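Local coordinates for protein kappa-carrageenase (PDB 1DYP) that catalyses endohydrolysis of the beta-1,4 linkages between D-galactose 4-sulfate and 3,6-anhydro-D-galactose in kappa-carrageenans, the fragment here being its family 16 glycoside hydrolase catalytic domain, at residues F192-V197 against V262-T267. The protein carries 1 engineered substitution. Sequence-based numbering, arbitrary orientation.
Sequences FHTYGV and VDYVRT. With CD (cadmium ion), chain C.
Phe192 meets Asp263 through one side of its ring, and the two side chains cross at about a right angle. From CB, which points toward 262-267, CG lies anti to the carbonyl carbon; chi1 -67° places the ring and chi2 78° turns its CD2-CE2 side to the other segment. Phe192 CD2 packs 4.0 Å from Asp263 CB. Phe192 CE2 comes within 3.9 Å of Asp263 N, an oblique approach. Val262 N lies at the ring edge, near its plane, 4.3 Å from Phe192 CE2. The ring further touches Arg103 and Lys105 on strand 98-105. That strand pairs antiparallel with both 193-199 and 258-270, so the segments are next-but-one neighbours within the beta-jelly-roll sandwich of family 16 glycoside hydrolases. A separation of 9.5 Å between the CA atoms of Thr194 and Tyr264 is consistent with an intervening strand. The segments meet through side chains and, at Phe192, through ring carbons against backbone N atoms. Farther along, Thr194 CG2 lies 3.8 Å from Tyr264 OH, a hydroxyl hydrogen-bonded to Glu101 of the middle strand. Arg266 CZ lies 3.4 Å above the Tyr264 ring plane, over its centre. Beyond the Phe192 contact, Asp263 OD1 and Asp263 O both bind one cadmium ion, at 2.5 and 2.3 Å; three waters and the backbone O atoms of Glu22 and Gly53 complete its ligands, while Asp263 OD2 is a ligand of a second cadmium ion.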
loop_
_atom_site.group_PDB
_atom_site.type_symbol
_atom_site.label_atom_id
_atom_site.label_comp_id
_atom_site.label_asym_id
_atom_site.label_seq_id
_atom_site.Cartn_x
_atom_site.Cartn_y
_atom_site.Cartn_z
ATOM N N PHE A 192 -10.052 10.906 -10.564
ATOM C CA PHE A 192 -10.004 10.181 -9.310
ATOM C C PHE A 192 -11.029 9.067 -9.248
ATOM O O PHE A 192 -12.105 9.159 -9.832
ATOM C CB PHE A 192 -10.222 11.142 -8.144
ATOM C CG PHE A 192 -9.113 12.131 -7.965
ATOM C CD1 PHE A 192 -9.014 13.249 -8.789
ATOM C CD2 PHE A 192 -8.140 11.924 -6.995
ATOM C CE1 PHE A 192 -7.957 14.146 -8.647
ATOM C CE2 PHE A 192 -7.080 12.813 -6.843
ATOM C CZ PHE A 192 -6.987 13.928 -7.672
ATOM N N HIS A 193 -10.673 8.008 -8.536
ATOM C CA HIS A 193 -11.550 6.863 -8.361
ATOM C C HIS A 193 -11.452 6.447 -6.909
ATOM O O HIS A 193 -10.474 6.761 -6.234
ATOM C CB HIS A 193 -11.119 5.740 -9.301
ATOM C CG HIS A 193 -11.247 6.108 -10.744
ATOM N ND1 HIS A 193 -12.421 5.949 -11.450
ATOM C CD2 HIS A 193 -10.383 6.725 -11.584
ATOM C CE1 HIS A 193 -12.275 6.457 -12.661
ATOM N NE2 HIS A 193 -11.049 6.935 -12.767
ATOM N N THR A 194 -12.471 5.753 -6.420
ATOM C CA THR A 194 -12.480 5.341 -5.026
ATOM C C THR A 194 -12.091 3.887 -4.855
ATOM O O THR A 194 -12.614 3.000 -5.529
ATOM C CB THR A 194 -13.859 5.578 -4.392
ATOM O OG1 THR A 194 -14.831 4.735 -5.021
ATOM C CG2 THR A 194 -14.264 7.030 -4.567
ATOM N N TYR A 195 -11.158 3.665 -3.940
ATOM C CA TYR A 195 -10.647 2.340 -3.643
ATOM C C TYR A 195 -10.905 2.084 -2.168
ATOM O O TYR A 195 -10.430 2.822 -1.305
ATOM C CB TYR A 195 -9.151 2.305 -3.948
ATOM C CG TYR A 195 -8.854 2.583 -5.404
ATOM C CD1 TYR A 195 -8.925 1.565 -6.355
ATOM C CD2 TYR A 195 -8.558 3.874 -5.839
ATOM C CE1 TYR A 195 -8.709 1.825 -7.705
ATOM C CE2 TYR A 195 -8.340 4.148 -7.192
ATOM C CZ TYR A 195 -8.419 3.117 -8.116
ATOM O OH TYR A 195 -8.214 3.375 -9.451
ATOM N N GLY A 196 -11.665 1.040 -1.871
ATOM C CA GLY A 196 -11.960 0.769 -0.482
ATOM C C GLY A 196 -11.900 -0.687 -0.101
ATOM O O GLY A 196 -11.820 -1.575 -0.950
ATOM N N VAL A 197 -11.922 -0.928 1.200
ATOM C CA VAL A 197 -11.905 -2.281 1.706
ATOM C C VAL A 197 -12.637 -2.312 3.034
ATOM O O VAL A 197 -12.525 -1.392 3.843
ATOM C CB VAL A 197 -10.459 -2.808 1.896
ATOM C CG1 VAL A 197 -9.775 -2.093 3.048
ATOM C CG2 VAL A 197 -10.489 -4.311 2.128
ATOM N N VAL A 262 -4.053 11.900 -3.904
ATOM C CA VAL A 262 -5.090 11.379 -3.032
ATOM C C VAL A 262 -5.956 12.545 -2.575
ATOM O O VAL A 262 -5.494 13.439 -1.866
ATOM C CB VAL A 262 -4.484 10.689 -1.792
ATOM C CG1 VAL A 262 -5.575 9.986 -1.003
ATOM C CG2 VAL A 262 -3.411 9.702 -2.223
ATOM N N ASP A 263 -7.211 12.534 -3.001
ATOM C CA ASP A 263 -8.142 13.592 -2.642
ATOM C C ASP A 263 -8.492 13.468 -1.163
ATOM O O ASP A 263 -8.624 14.467 -0.455
ATOM C CB ASP A 263 -9.395 13.472 -3.518
ATOM C CG ASP A 263 -10.376 14.611 -3.310
ATOM O OD1 ASP A 263 -10.018 15.612 -2.659
ATOM O OD2 ASP A 263 -11.512 14.504 -3.820
ATOM N N TYR A 264 -8.626 12.233 -0.693
ATOM C CA TYR A 264 -8.952 11.998 0.705
ATOM C C TYR A 264 -8.813 10.531 1.058
ATOM O O TYR A 264 -8.752 9.666 0.181
ATOM C CB TYR A 264 -10.395 12.450 1.000
ATOM C CG TYR A 264 -11.480 11.626 0.323
ATOM C CD1 TYR A 264 -11.710 10.296 0.688
ATOM C CD2 TYR A 264 -12.279 12.176 -0.680
ATOM C CE1 TYR A 264 -12.703 9.536 0.073
ATOM C CE2 TYR A 264 -13.280 11.422 -1.303
ATOM C CZ TYR A 264 -13.482 10.106 -0.921
ATOM O OH TYR A 264 -14.459 9.353 -1.530
ATOM N N VAL A 265 -8.738 10.269 2.356
ATOM C CA VAL A 265 -8.683 8.915 2.882
ATOM C C VAL A 265 -9.638 8.964 4.071
ATOM O O VAL A 265 -9.579 9.881 4.891
ATOM C CB VAL A 265 -7.252 8.499 3.327
ATOM C CG1 VAL A 265 -6.683 9.498 4.323
ATOM C CG2 VAL A 265 -7.291 7.097 3.930
ATOM N N ARG A 266 -10.553 8.005 4.128
ATOM C CA ARG A 266 -11.535 7.959 5.202
ATOM C C ARG A 266 -11.595 6.567 5.797
ATOM O O ARG A 266 -11.650 5.578 5.072
ATOM C CB ARG A 266 -12.911 8.356 4.660
ATOM C CG ARG A 266 -12.960 9.793 4.173
ATOM C CD ARG A 266 -14.166 10.066 3.299
ATOM N NE ARG A 266 -14.134 11.434 2.791
ATOM C CZ ARG A 266 -14.949 11.908 1.853
ATOM N NH1 ARG A 266 -15.872 11.125 1.308
ATOM N NH2 ARG A 266 -14.838 13.173 1.463
ATOM N N THR A 267 -11.577 6.498 7.124
ATOM C CA THR A 267 -11.639 5.225 7.827
ATOM C C THR A 267 -12.766 5.275 8.846
ATOM O O THR A 267 -12.878 6.234 9.607
ATOM C CB THR A 267 -10.317 4.932 8.550
ATOM O OG1 THR A 267 -9.253 4.890 7.591
ATOM C CG2 THR A 267 -10.389 3.598 9.277
HETATM CD CD CD C . -9.391 16.678 -0.525
HETATM O O HOH W 1 -10.099 18.667 0.440
HETATM O O HOH W 2 -11.536 15.903 0.128
HETATM O O HOH W 3 -10.521 18.158 -2.306
#